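Local coordinates for Poly(A) RNA polymerase GLD2 (Rattus norvegicus, PDB 6LBK), which probably adds successive AMP units from ATP to the 3' ends of selected cytoplasmic mRNAs and single nucleotides to certain microRNAs, this chain holding its catalytic region, at residues K71-C76 against S170-A175; A78-E83 against G148-P153; F94-S99 against V182-T187; F103-S108 against L203-K208. The protein carries 1 engineered substitution. One frame throughout, in Å; residues are numbered along the deposited sequence.

Interaction 1 (K71-C76 against S170-A175); sequences KKKELC and SCVEFA. Engineered in segment 170-175: A175 (natural residue Asp).
F174 of strand 172-178 meets K73 and C76 of helix 67-85, where this helix lies against the mixed sheet of the nucleotidyltransferase palm. The axes of helix 71-76 and strand 172-175 approach to 10.3 Å and cross at -51°.

Aromatic contacts hold the centre. C76 SG stands 4.2 Å from the centroid of the F174 ring, 42° off its normal, an oblique sulfur-aromatic contact; SG lies anti to the backbone N of C76 (chi1 -179°), which carries it out to the ring. The ring's outer end abuts the helix backbone: K73 CA sits at its edge, in plane, 3.9 Å from F174 CZ. V172 CG1 lies over one face near the rim, and the ring of F165 on strand 162-167 also meets F174. With an alanine at F174, C76 SG would probably lose its aromatic partner and a gap would open between helix and sheet.

Aliphatic contacts flank the ring. The extended chain of K73 crosses V172 at about a right angle, K73 CE coming 3.9 Å from V172 CG1, while its NZ hydrogen-bonds to S108 O beyond. V172 is also near D109, probably a catalytic magnesium ligand as in relatives. A175, on the same strand, is an engineered replacement of the natural aspartate. At the rim S170 turns OG to D167 OD2 and presents its CB, 3.5 Å from K72 CB; the bent K72 chain brings its CE back to 4.0 Å from S170 CB.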
loop_
_atom_site.group_PDB
_atom_site.type_symbol
_atom_site.label_atom_id
_atom_site.label_comp_id
_atom_site.label_asym_id
_atom_site.label_seq_id
_atom_site.Cartn_x
_atom_site.Cartn_y
_atom_site.Cartn_z
ATOM N N LYS A 71 10.942 5.962 -13.579
ATOM C CA LYS A 71 11.705 7.112 -14.034
ATOM C C LYS A 71 10.786 8.234 -14.503
ATOM O O LYS A 71 11.074 9.403 -14.248
ATOM C CB LYS A 71 12.674 6.697 -15.133
ATOM C CG LYS A 71 13.800 5.805 -14.617
ATOM C CD LYS A 71 14.714 5.327 -15.739
ATOM C CE LYS A 71 15.683 4.268 -15.241
ATOM N NZ LYS A 71 16.476 3.687 -16.354
ATOM N N LYS A 72 9.675 7.907 -15.183
ATOM C CA LYS A 72 8.733 8.960 -15.587
ATOM C C LYS A 72 8.075 9.613 -14.373
ATOM O O LYS A 72 7.851 10.837 -14.346
ATOM C CB LYS A 72 7.675 8.415 -16.543
ATOM C CG LYS A 72 8.054 8.566 -18.021
ATOM C CD LYS A 72 8.909 9.835 -18.304
ATOM C CE LYS A 72 8.144 11.185 -18.514
ATOM N NZ LYS A 72 9.125 12.319 -18.846
ATOM N N LYS A 73 7.797 8.818 -13.341
ATOM C CA LYS A 73 7.261 9.397 -12.113
ATOM C C LYS A 73 8.304 10.257 -11.392
ATOM O O LYS A 73 7.967 11.304 -10.824
ATOM C CB LYS A 73 6.713 8.284 -11.213
ATOM C CG LYS A 73 5.497 7.583 -11.818
ATOM C CD LYS A 73 4.962 6.560 -10.867
ATOM C CE LYS A 73 3.891 5.742 -11.491
ATOM N NZ LYS A 73 3.420 4.761 -10.484
ATOM N N GLU A 74 9.573 9.838 -11.402
ATOM C CA GLU A 74 10.596 10.617 -10.725
ATOM C C GLU A 74 10.894 11.921 -11.482
ATOM O O GLU A 74 11.159 12.960 -10.861
ATOM C CB GLU A 74 11.854 9.764 -10.549
ATOM C CG GLU A 74 13.075 10.603 -10.193
ATOM C CD GLU A 74 12.957 11.220 -8.816
ATOM O OE1 GLU A 74 12.360 10.560 -7.941
ATOM O OE2 GLU A 74 13.440 12.359 -8.615
ATOM N N LEU A 75 10.872 11.878 -12.824
ATOM C CA LEU A 75 11.037 13.089 -13.625
ATOM C C LEU A 75 9.895 14.055 -13.371
ATOM O O LEU A 75 10.107 15.274 -13.263
ATOM C CB LEU A 75 11.084 12.729 -15.106
ATOM C CG LEU A 75 12.285 11.918 -15.514
ATOM C CD1 LEU A 75 12.123 11.427 -16.950
ATOM C CD2 LEU A 75 13.500 12.810 -15.335
ATOM N N CYS A 76 8.680 13.520 -13.219
ATOM C CA CYS A 76 7.560 14.384 -12.874
ATOM C C CYS A 76 7.701 14.966 -11.462
ATOM O O CYS A 76 7.400 16.148 -11.242
ATOM C CB CYS A 76 6.262 13.611 -13.035
ATOM S SG CYS A 76 4.852 14.639 -12.663
ATOM N N SER A 170 4.152 11.841 -18.763
ATOM C CA SER A 170 4.158 10.395 -18.555
ATOM C C SER A 170 2.800 9.732 -18.788
ATOM O O SER A 170 2.740 8.498 -18.818
ATOM C CB SER A 170 4.613 10.046 -17.134
ATOM O OG SER A 170 3.758 10.617 -16.164
ATOM N N CYS A 171 1.724 10.517 -18.958
ATOM C CA CYS A 171 0.339 10.027 -19.010
ATOM C C CYS A 171 -0.085 9.351 -17.703
ATOM O O CYS A 171 -0.914 8.440 -17.720
ATOM C CB CYS A 171 0.114 9.051 -20.177
ATOM S SG CYS A 171 -0.003 9.727 -21.840
ATOM N N VAL A 172 0.457 9.782 -16.561
ATOM C CA VAL A 172 0.299 9.061 -15.291
ATOM C C VAL A 172 -0.526 9.900 -14.322
ATOM O O VAL A 172 -0.363 11.127 -14.238
ATOM C CB VAL A 172 1.660 8.665 -14.660
ATOM C CG1 VAL A 172 1.550 8.432 -13.170
ATOM C CG2 VAL A 172 2.208 7.404 -15.307
ATOM N N GLU A 173 -1.413 9.230 -13.590
ATOM C CA GLU A 173 -2.219 9.868 -12.560
ATOM C C GLU A 173 -1.451 9.970 -11.248
ATOM O O GLU A 173 -0.756 9.038 -10.842
ATOM C CB GLU A 173 -3.507 9.075 -12.352
ATOM C CG GLU A 173 -4.563 9.783 -11.527
ATOM C CD GLU A 173 -5.431 10.714 -12.370
ATOM O OE1 GLU A 173 -6.156 11.547 -11.776
ATOM O OE2 GLU A 173 -5.389 10.611 -13.623
ATOM N N PHE A 174 -1.580 11.117 -10.593
ATOM C CA PHE A 174 -0.868 11.446 -9.372
ATOM C C PHE A 174 -1.841 11.975 -8.336
ATOM O O PHE A 174 -2.874 12.573 -8.662
ATOM C CB PHE A 174 0.219 12.535 -9.588
ATOM C CG PHE A 174 1.494 12.023 -10.182
ATOM C CD1 PHE A 174 2.408 11.340 -9.393
ATOM C CD2 PHE A 174 1.785 12.244 -11.505
ATOM C CE1 PHE A 174 3.598 10.873 -9.932
ATOM C CE2 PHE A 174 2.962 11.782 -12.053
ATOM C CZ PHE A 174 3.876 11.088 -11.261
ATOM N N ALA A 175 -1.457 11.789 -7.081
ATOM C CA ALA A 175 -2.151 12.315 -5.919
ATOM C C ALA A 175 -1.120 12.996 -5.032
ATOM O O ALA A 175 -0.188 12.347 -4.559
ATOM C CB ALA A 175 -2.857 11.183 -5.167
#

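Interaction 2 (A78-E83 against G148-P153); sequences AQLQRE and GYIERP
L80 and I150 are the nearest pair along the two backbones, yet their CA atoms stand 9.9 Å apart, so side chains alone bridge helix 67-85 and the start of strand 150-156. Their branches reach toward each other tip to tip, L80 CD2 lying 3.5 Å from I150 CD1. The same methyl serves Y149: L80 and Y149 slide past each other in opposite directions, with L80 CD2 at 4.1 Å from Y149 CE2. F142 of helix 128-144 and F165 of strand 162-167 touch both L80 and I150 and extend this apolar part.

The helix here lies against the part of the palm's mixed sheet formed by its outermost strand, 150-156, paired antiparallel with 162-167. Y149, just ahead of that strand, has its CG wedged between backbone N and carbonyl carbon (chi1 65°), and its ring extends to the helix. Its hydroxyl donates to E83 OE1 near the ring plane, with ring and carboxylate planes 45° apart; the modelled Y149 OH to E83 OE1 distance of 2.4 Å is very short and doubtful in detail. Q79 NE2 also donates to E83 OE1, at 2.7 Å, meeting it 41° out of the carboxylate plane while E83 OE1 lies in the Q79 amide plane. Both donors thus converge on the same carboxylate oxygen. Q79 CG rests 3.6 Å from Y149 OH, and Q79 OE1 takes a weak bond from R82 NE.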
loop_
_atom_site.group_PDB
_atom_site.type_symbol
_atom_site.label_atom_id
_atom_site.label_comp_id
_atom_site.label_asym_id
_atom_site.label_seq_id
_atom_site.Cartn_x
_atom_site.Cartn_y
_atom_site.Cartn_z
ATOM N N ALA A 78 10.541 15.565 -9.696
ATOM C CA ALA A 78 11.561 16.608 -9.701
ATOM C C ALA A 78 11.082 17.881 -10.405
ATOM O O ALA A 78 11.309 18.994 -9.900
ATOM C CB ALA A 78 12.824 16.073 -10.354
ATOM N N GLN A 79 10.392 17.752 -11.556
ATOM C CA GLN A 79 9.910 18.960 -12.241
ATOM C C GLN A 79 8.885 19.693 -11.396
ATOM O O GLN A 79 8.886 20.921 -11.326
ATOM C CB GLN A 79 9.308 18.632 -13.615
ATOM C CG GLN A 79 8.591 19.802 -14.289
ATOM C CD GLN A 79 9.547 20.948 -14.706
ATOM O OE1 GLN A 79 10.723 20.726 -14.989
ATOM N NE2 GLN A 79 9.027 22.161 -14.767
ATOM N N LEU A 80 8.003 18.962 -10.743
ATOM C CA LEU A 80 7.006 19.628 -9.930
ATOM C C LEU A 80 7.628 20.245 -8.683
ATOM O O LEU A 80 7.182 21.297 -8.237
ATOM C CB LEU A 80 5.885 18.655 -9.585
ATOM C CG LEU A 80 4.987 18.386 -10.791
ATOM C CD1 LEU A 80 3.761 17.597 -10.363
ATOM C CD2 LEU A 80 4.564 19.689 -11.491
ATOM N N GLN A 81 8.623 19.598 -8.076
ATOM C CA GLN A 81 9.270 20.226 -6.933
ATOM C C GLN A 81 9.870 21.567 -7.332
ATOM O O GLN A 81 9.635 22.593 -6.689
ATOM C CB GLN A 81 10.367 19.341 -6.381
ATOM C CG GLN A 81 11.024 20.012 -5.228
ATOM C CD GLN A 81 12.064 19.144 -4.649
ATOM O OE1 GLN A 81 11.758 18.088 -4.070
ATOM N NE2 GLN A 81 13.320 19.553 -4.796
ATOM N N ARG A 82 10.655 21.559 -8.401
ATOM C CA ARG A 82 11.167 22.792 -8.967
ATOM C C ARG A 82 10.037 23.793 -9.165
ATOM O O ARG A 82 10.153 24.973 -8.808
ATOM C CB ARG A 82 11.845 22.438 -10.283
ATOM C CG ARG A 82 12.678 23.455 -10.909
ATOM C CD ARG A 82 13.372 22.739 -12.002
ATOM N NE ARG A 82 12.714 22.850 -13.300
ATOM C CZ ARG A 82 13.036 23.770 -14.208
ATOM N NH1 ARG A 82 12.410 23.783 -15.377
ATOM N NH2 ARG A 82 13.979 24.673 -13.942
ATOM N N GLU A 83 8.926 23.329 -9.728
ATOM C CA GLU A 83 7.828 24.229 -10.045
ATOM C C GLU A 83 7.179 24.786 -8.766
ATOM O O GLU A 83 6.895 25.987 -8.677
ATOM C CB GLU A 83 6.829 23.477 -10.937
ATOM C CG GLU A 83 5.981 24.349 -11.852
ATOM C CD GLU A 83 6.446 24.474 -13.332
ATOM O OE1 GLU A 83 6.777 23.477 -14.007
ATOM O OE2 GLU A 83 6.429 25.601 -13.839
ATOM N N GLY A 148 -0.083 23.545 -19.140
ATOM C CA GLY A 148 0.479 23.012 -20.374
ATOM C C GLY A 148 0.780 21.523 -20.335
ATOM O O GLY A 148 0.749 20.852 -21.374
ATOM N N TYR A 149 1.069 20.980 -19.153
ATOM C CA TYR A 149 1.420 19.570 -19.069
ATOM C C TYR A 149 0.807 18.892 -17.850
ATOM O O TYR A 149 1.211 17.773 -17.506
ATOM C CB TYR A 149 2.940 19.411 -19.043
ATOM C CG TYR A 149 3.595 20.004 -17.823
ATOM C CD1 TYR A 149 3.883 21.355 -17.748
ATOM C CD2 TYR A 149 3.934 19.197 -16.744
ATOM C CE1 TYR A 149 4.488 21.891 -16.633
ATOM C CE2 TYR A 149 4.541 19.720 -15.628
ATOM C CZ TYR A 149 4.825 21.067 -15.581
ATOM O OH TYR A 149 5.436 21.577 -14.464
ATOM N N ILE A 150 -0.144 19.533 -17.184
ATOM C CA ILE A 150 -0.786 19.000 -15.998
ATOM C C ILE A 150 -2.291 19.065 -16.239
ATOM O O ILE A 150 -2.878 20.157 -16.222
ATOM C CB ILE A 150 -0.376 19.784 -14.748
ATOM C CG1 ILE A 150 1.066 19.462 -14.405
ATOM C CG2 ILE A 150 -1.238 19.448 -13.562
ATOM C CD1 ILE A 150 1.460 20.005 -13.080
ATOM N N GLU A 151 -2.912 17.905 -16.483
ATOM C CA GLU A 151 -4.312 17.817 -16.882
ATOM C C GLU A 151 -5.227 17.677 -15.684
ATOM O O GLU A 151 -4.911 16.958 -14.727
ATOM C CB GLU A 151 -4.568 16.640 -17.823
ATOM C CG GLU A 151 -4.403 16.952 -19.288
ATOM C CD GLU A 151 -4.900 15.826 -20.188
ATOM O OE1 GLU A 151 -5.427 14.817 -19.656
ATOM O OE2 GLU A 151 -4.772 15.955 -21.427
ATOM N N ARG A 152 -6.372 18.355 -15.752
ATOM C CA ARG A 152 -7.514 18.174 -14.860
ATOM C C ARG A 152 -7.132 18.086 -13.367
ATOM O O ARG A 152 -7.448 17.085 -12.718
ATOM C CB ARG A 152 -8.295 16.935 -15.285
ATOM C CG ARG A 152 -8.952 17.032 -16.646
ATOM C CD ARG A 152 -9.749 15.761 -16.935
ATOM N NE ARG A 152 -10.587 15.881 -18.124
ATOM C CZ ARG A 152 -11.430 14.940 -18.547
ATOM N NH1 ARG A 152 -11.550 13.797 -17.884
ATOM N NH2 ARG A 152 -12.155 15.142 -19.637
ATOM N N PRO A 153 -6.504 19.122 -12.805
ATOM C CA PRO A 153 -6.188 19.068 -11.369
ATOM C C PRO A 153 -7.443 19.325 -10.554
ATOM O O PRO A 153 -8.190 20.268 -10.826
ATOM C CB PRO A 153 -5.164 20.193 -11.187
ATOM C CG PRO A 153 -5.473 21.148 -12.264
ATOM C CD PRO A 153 -6.007 20.360 -13.430
#

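Interaction 3 (F94-S99 against V182-T187); sequences FLVGSS and VGIRNT
V96 of strand 91-96 and the adjacent G97 pack against I184 and T187 of helix 182-194. V96-G97-S98 fits the hydrophobic-Gly-Ser signature of the nucleotidyltransferase palm, and the V96 side chain is about 4 Å from that of D111, probably a magnesium ligand.

The tight part is buried round T187. T187 OG1 stands 3.5 Å from V96 CB, and V96 CG1 lies 3.6 Å from I184 CG1, the two side chains crossing obliquely. Toward the more open side, partly exposed F94 is met by one methyl: I184 CD1 sits over one ring face, 3.8 Å from the centroid of the F94 ring, a CH-pi contact. There I184 crosses F94 at about a right angle.

The polar link runs through the T187 hydroxyl, which lies anti to its own carbonyl carbon (chi1 -74°) and so faces both the preceding helical turn and the G97 N-H. A valine in place of T187 would probably leave the G97 N-H without its acceptor and G183 O with one donor fewer. T187 OG1 donates to G183 O at 2.7 Å and accepts an almost straight bond from G97 N, 2.8 Å long with an angle of 170° at the hydrogen.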
loop_
_atom_site.group_PDB
_atom_site.type_symbol
_atom_site.label_atom_id
_atom_site.label_comp_id
_atom_site.label_asym_id
_atom_site.label_seq_id
_atom_site.Cartn_x
_atom_site.Cartn_y
_atom_site.Cartn_z
ATOM N N PHE A 94 8.196 14.609 -2.179
ATOM C CA PHE A 94 8.618 13.224 -1.994
ATOM C C PHE A 94 7.703 12.268 -2.737
ATOM O O PHE A 94 6.476 12.341 -2.584
ATOM C CB PHE A 94 8.619 12.848 -0.517
ATOM C CG PHE A 94 9.753 13.415 0.245
ATOM C CD1 PHE A 94 9.742 14.733 0.662
ATOM C CD2 PHE A 94 10.821 12.617 0.585
ATOM C CE1 PHE A 94 10.800 15.241 1.404
ATOM C CE2 PHE A 94 11.892 13.123 1.310
ATOM C CZ PHE A 94 11.883 14.435 1.724
ATOM N N LEU A 95 8.290 11.330 -3.480
ATOM C CA LEU A 95 7.509 10.173 -3.914
ATOM C C LEU A 95 7.275 9.269 -2.720
ATOM O O LEU A 95 8.194 9.029 -1.937
ATOM C CB LEU A 95 8.217 9.389 -5.008
ATOM C CG LEU A 95 7.652 9.584 -6.421
ATOM C CD1 LEU A 95 8.380 8.729 -7.447
ATOM C CD2 LEU A 95 6.185 9.295 -6.448
ATOM N N VAL A 96 6.031 8.809 -2.563
ATOM C CA VAL A 96 5.606 7.957 -1.457
ATOM C C VAL A 96 4.646 6.880 -1.982
ATOM O O VAL A 96 4.129 6.963 -3.098
ATOM C CB VAL A 96 4.923 8.797 -0.356
ATOM C CG1 VAL A 96 5.908 9.757 0.263
ATOM C CG2 VAL A 96 3.740 9.578 -0.944
ATOM N N GLY A 97 4.422 5.842 -1.174
ATOM C CA GLY A 97 3.413 4.851 -1.513
ATOM C C GLY A 97 3.884 3.793 -2.501
ATOM O O GLY A 97 5.066 3.431 -2.556
ATOM N N SER A 98 2.926 3.294 -3.302
ATOM C CA SER A 98 3.208 2.203 -4.236
ATOM C C SER A 98 4.351 2.516 -5.194
ATOM O O SER A 98 5.076 1.600 -5.611
ATOM C CB SER A 98 1.958 1.878 -5.021
ATOM O OG SER A 98 0.948 1.434 -4.121
ATOM N N SER A 99 4.523 3.789 -5.574
ATOM C CA SER A 99 5.601 4.138 -6.493
ATOM C C SER A 99 6.962 3.783 -5.921
ATOM O O SER A 99 7.865 3.389 -6.665
ATOM C CB SER A 99 5.526 5.616 -6.841
ATOM O OG SER A 99 4.245 5.894 -7.377
ATOM N N VAL A 182 3.963 10.943 7.612
ATOM C CA VAL A 182 3.975 9.524 7.967
ATOM C C VAL A 182 4.049 8.642 6.720
ATOM O O VAL A 182 4.690 7.579 6.730
ATOM C CB VAL A 182 2.755 9.180 8.852
ATOM C CG1 VAL A 182 1.457 9.370 8.100
ATOM C CG2 VAL A 182 2.847 7.747 9.347
ATOM N N GLY A 183 3.458 9.098 5.613
ATOM C CA GLY A 183 3.534 8.341 4.376
ATOM C C GLY A 183 4.950 8.192 3.847
ATOM O O GLY A 183 5.267 7.191 3.200
ATOM N N ILE A 184 5.825 9.182 4.106
ATOM C CA ILE A 184 7.243 8.990 3.802
ATOM C C ILE A 184 7.820 7.866 4.662
ATOM O O ILE A 184 8.417 6.909 4.141
ATOM C CB ILE A 184 8.037 10.300 3.960
ATOM C CG1 ILE A 184 7.597 11.376 2.948
ATOM C CG2 ILE A 184 9.534 10.029 3.840
ATOM C CD1 ILE A 184 8.085 12.750 3.279
ATOM N N ARG A 185 7.563 7.902 5.978
ATOM C CA ARG A 185 8.144 6.886 6.861
ATOM C C ARG A 185 7.696 5.478 6.476
ATOM O O ARG A 185 8.527 4.591 6.211
ATOM C CB ARG A 185 7.792 7.174 8.320
ATOM C CG ARG A 185 8.284 8.532 8.773
ATOM C CD ARG A 185 8.548 8.611 10.253
ATOM N NE ARG A 185 9.170 9.901 10.527
ATOM C CZ ARG A 185 10.478 10.124 10.467
ATOM N NH1 ARG A 185 11.309 9.138 10.160
ATOM N NH2 ARG A 185 10.953 11.329 10.704
ATOM N N ASN A 186 6.390 5.266 6.348
ATOM C CA ASN A 186 5.982 3.894 6.101
ATOM C C ASN A 186 6.349 3.443 4.698
ATOM O O ASN A 186 6.561 2.237 4.504
ATOM C CB ASN A 186 4.492 3.698 6.390
ATOM C CG ASN A 186 3.600 4.614 5.590
ATOM O OD1 ASN A 186 3.839 4.867 4.407
ATOM N ND2 ASN A 186 2.541 5.107 6.232
ATOM N N THR A 187 6.562 4.398 3.760
ATOM C CA THR A 187 7.036 3.995 2.432
ATOM C C THR A 187 8.269 3.120 2.556
ATOM O O THR A 187 8.378 2.083 1.885
ATOM C CB THR A 187 7.331 5.200 1.527
ATOM O OG1 THR A 187 6.102 5.785 1.083
ATOM C CG2 THR A 187 8.105 4.747 0.305
#

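Interaction 4 (F103-S108 against L203-K208); sequences FGARSS and LVLVIK
The loop joining strand 91-96 to strand 110-116 lays F103 and A105 against helix 200-213, just ahead of D109 and D111, the probable magnesium ligands of the palm. The F103 ring and V204 cross at about a right angle. V204 CG1 approaches the ring obliquely, 3.5 Å from F103 CD1, while its other methyl, V204 CG2, reaches 3.9 Å from F103 CE1, and both methyls of the valine therefore meet the CD1-CE1 side of the phenylalanine. Helix 226-239 adds V230 against F103 and V233 against V204, closing a buried apolar cluster.

One helical position on, with its CG anti to the backbone N (chi1 -176°), L205 swings its end to the loop, where L205 CD2 meets A105 CB at 3.7 Å. A single hydrogen bond crosses the contact. The K208 chain, extended beyond CG, reaches out from the helix to the loop, and K208 NZ donates to F103 O over 3.0 Å. The donor is tilted 26° from the carbonyl plane, with a C=O...donor angle of 151°.

After A105 the loop makes a type I turn to S108, closed by the bond from S108 N to A105 O. S108 OG also accepts from A105 N, though that bond is modelled too short to be trusted in detail. Such a loop, leading from a Gly-Ser signature to the paired aspartates at the start of strand 110-116, is typical of the nucleotidyltransferase palm.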
loop_
_atom_site.group_PDB
_atom_site.type_symbol
_atom_site.label_atom_id
_atom_site.label_comp_id
_atom_site.label_asym_id
_atom_site.label_seq_id
_atom_site.Cartn_x
_atom_site.Cartn_y
_atom_site.Cartn_z
ATOM N N PHE A 103 5.711 -2.213 -3.727
ATOM C CA PHE A 103 4.504 -2.945 -4.096
ATOM C C PHE A 103 3.755 -2.257 -5.240
ATOM O O PHE A 103 2.519 -2.228 -5.274
ATOM C CB PHE A 103 3.590 -3.139 -2.885
ATOM C CG PHE A 103 4.252 -3.803 -1.725
ATOM C CD1 PHE A 103 4.785 -5.062 -1.840
ATOM C CD2 PHE A 103 4.316 -3.178 -0.506
ATOM C CE1 PHE A 103 5.391 -5.681 -0.749
ATOM C CE2 PHE A 103 4.911 -3.782 0.572
ATOM C CZ PHE A 103 5.450 -5.035 0.455
ATOM N N GLY A 104 4.503 -1.675 -6.178
ATOM C CA GLY A 104 3.900 -1.017 -7.321
ATOM C C GLY A 104 3.713 -1.925 -8.531
ATOM O O GLY A 104 4.492 -2.850 -8.784
ATOM N N ALA A 105 2.643 -1.630 -9.277
ATOM C CA ALA A 105 2.338 -2.221 -10.571
ATOM C C ALA A 105 2.434 -1.153 -11.648
ATOM O O ALA A 105 2.332 0.043 -11.368
ATOM C CB ALA A 105 0.927 -2.818 -10.604
ATOM N N ARG A 106 2.617 -1.602 -12.894
ATOM C CA ARG A 106 2.665 -0.687 -14.032
ATOM C C ARG A 106 1.531 0.329 -13.982
ATOM O O ARG A 106 1.678 1.454 -14.467
ATOM C CB ARG A 106 2.637 -1.467 -15.360
ATOM C CG ARG A 106 4.030 -1.918 -15.777
ATOM C CD ARG A 106 4.320 -1.976 -17.285
ATOM N NE ARG A 106 3.676 -3.053 -18.044
ATOM C CZ ARG A 106 2.768 -2.857 -18.997
ATOM N NH1 ARG A 106 2.398 -1.617 -19.308
ATOM N NH2 ARG A 106 2.244 -3.893 -19.651
ATOM N N SER A 107 0.413 -0.037 -13.368
ATOM C CA SER A 107 -0.759 0.817 -13.254
ATOM C C SER A 107 -0.798 1.605 -11.954
ATOM O O SER A 107 -1.748 2.369 -11.749
ATOM C CB SER A 107 -2.033 -0.033 -13.397
ATOM O OG SER A 107 -2.143 -0.986 -12.355
ATOM N N SER A 108 0.186 1.426 -11.068
ATOM C CA SER A 108 0.207 2.178 -9.817
ATOM C C SER A 108 0.269 3.671 -10.118
ATOM O O SER A 108 1.145 4.135 -10.852
ATOM C CB SER A 108 1.411 1.769 -8.957
ATOM O OG SER A 108 1.441 0.364 -8.729
ATOM N N LEU A 203 3.123 -12.009 -3.919
ATOM C CA LEU A 203 1.881 -12.260 -3.210
ATOM C C LEU A 203 1.084 -10.982 -3.067
ATOM O O LEU A 203 -0.122 -10.950 -3.331
ATOM C CB LEU A 203 2.175 -12.836 -1.832
ATOM C CG LEU A 203 0.880 -13.328 -1.197
ATOM C CD1 LEU A 203 0.505 -14.724 -1.835
ATOM C CD2 LEU A 203 0.886 -13.356 0.336
ATOM N N VAL A 204 1.750 -9.908 -2.648
ATOM C CA VAL A 204 1.053 -8.646 -2.471
ATOM C C VAL A 204 0.446 -8.185 -3.790
ATOM O O VAL A 204 -0.684 -7.681 -3.825
ATOM C CB VAL A 204 2.005 -7.603 -1.862
ATOM C CG1 VAL A 204 1.532 -6.191 -2.170
ATOM C CG2 VAL A 204 2.153 -7.828 -0.327
ATOM N N LEU A 205 1.163 -8.375 -4.898
ATOM C CA LEU A 205 0.667 -7.866 -6.173
ATOM C C LEU A 205 -0.567 -8.645 -6.629
ATOM O O LEU A 205 -1.572 -8.048 -7.047
ATOM C CB LEU A 205 1.779 -7.909 -7.229
ATOM C CG LEU A 205 1.646 -7.365 -8.663
ATOM C CD1 LEU A 205 0.524 -7.974 -9.520
ATOM C CD2 LEU A 205 1.523 -5.854 -8.597
ATOM N N VAL A 206 -0.499 -9.982 -6.598
ATOM C CA VAL A 206 -1.665 -10.756 -7.025
ATOM C C VAL A 206 -2.852 -10.452 -6.126
ATOM O O VAL A 206 -3.997 -10.393 -6.582
ATOM C CB VAL A 206 -1.354 -12.265 -7.044
ATOM C CG1 VAL A 206 -1.126 -12.810 -5.607
ATOM C CG2 VAL A 206 -2.479 -13.007 -7.725
ATOM N N ILE A 207 -2.591 -10.198 -4.847
ATOM C CA ILE A 207 -3.655 -9.902 -3.902
ATOM C C ILE A 207 -4.259 -8.515 -4.154
ATOM O O ILE A 207 -5.483 -8.339 -4.076
ATOM C CB ILE A 207 -3.089 -10.070 -2.488
ATOM C CG1 ILE A 207 -2.907 -11.583 -2.214
ATOM C CG2 ILE A 207 -3.967 -9.410 -1.489
ATOM C CD1 ILE A 207 -2.306 -11.926 -0.853
ATOM N N LYS A 208 -3.431 -7.519 -4.491
ATOM C CA LYS A 208 -3.956 -6.212 -4.898
ATOM C C LYS A 208 -4.830 -6.338 -6.144
ATOM O O LYS A 208 -5.940 -5.798 -6.193
ATOM C CB LYS A 208 -2.807 -5.238 -5.172
ATOM C CG LYS A 208 -2.321 -4.405 -4.007
ATOM C CD LYS A 208 -1.207 -3.522 -4.509
ATOM C CE LYS A 208 -0.706 -2.560 -3.470
ATOM N NZ LYS A 208 -0.149 -1.330 -4.110
#

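Overall arrangement
Interactions 1 and 2 share helix 67-85, which spans one side of the palm sheet: interaction 1 lies near the probable metal site, interaction 2 toward the outer strand 150-156. Interaction 3 joins the opposite outermost strand to helix 182-194, and interaction 4, buried and mainly apolar, ties the following loop to helix 200-213. Interactions 1, 2 and 3 are only partly buried; interaction 2 lies farthest from the chain's centre (about 24 Å, centre to centre), 3 and 4 nearest (about 9 Å). Sulfur and ring contacts dominate the first, a tyrosine-glutamate bond the second, a threonine hydroxyl that both accepts and donates the third. K73 also touches interactions 3 and 4.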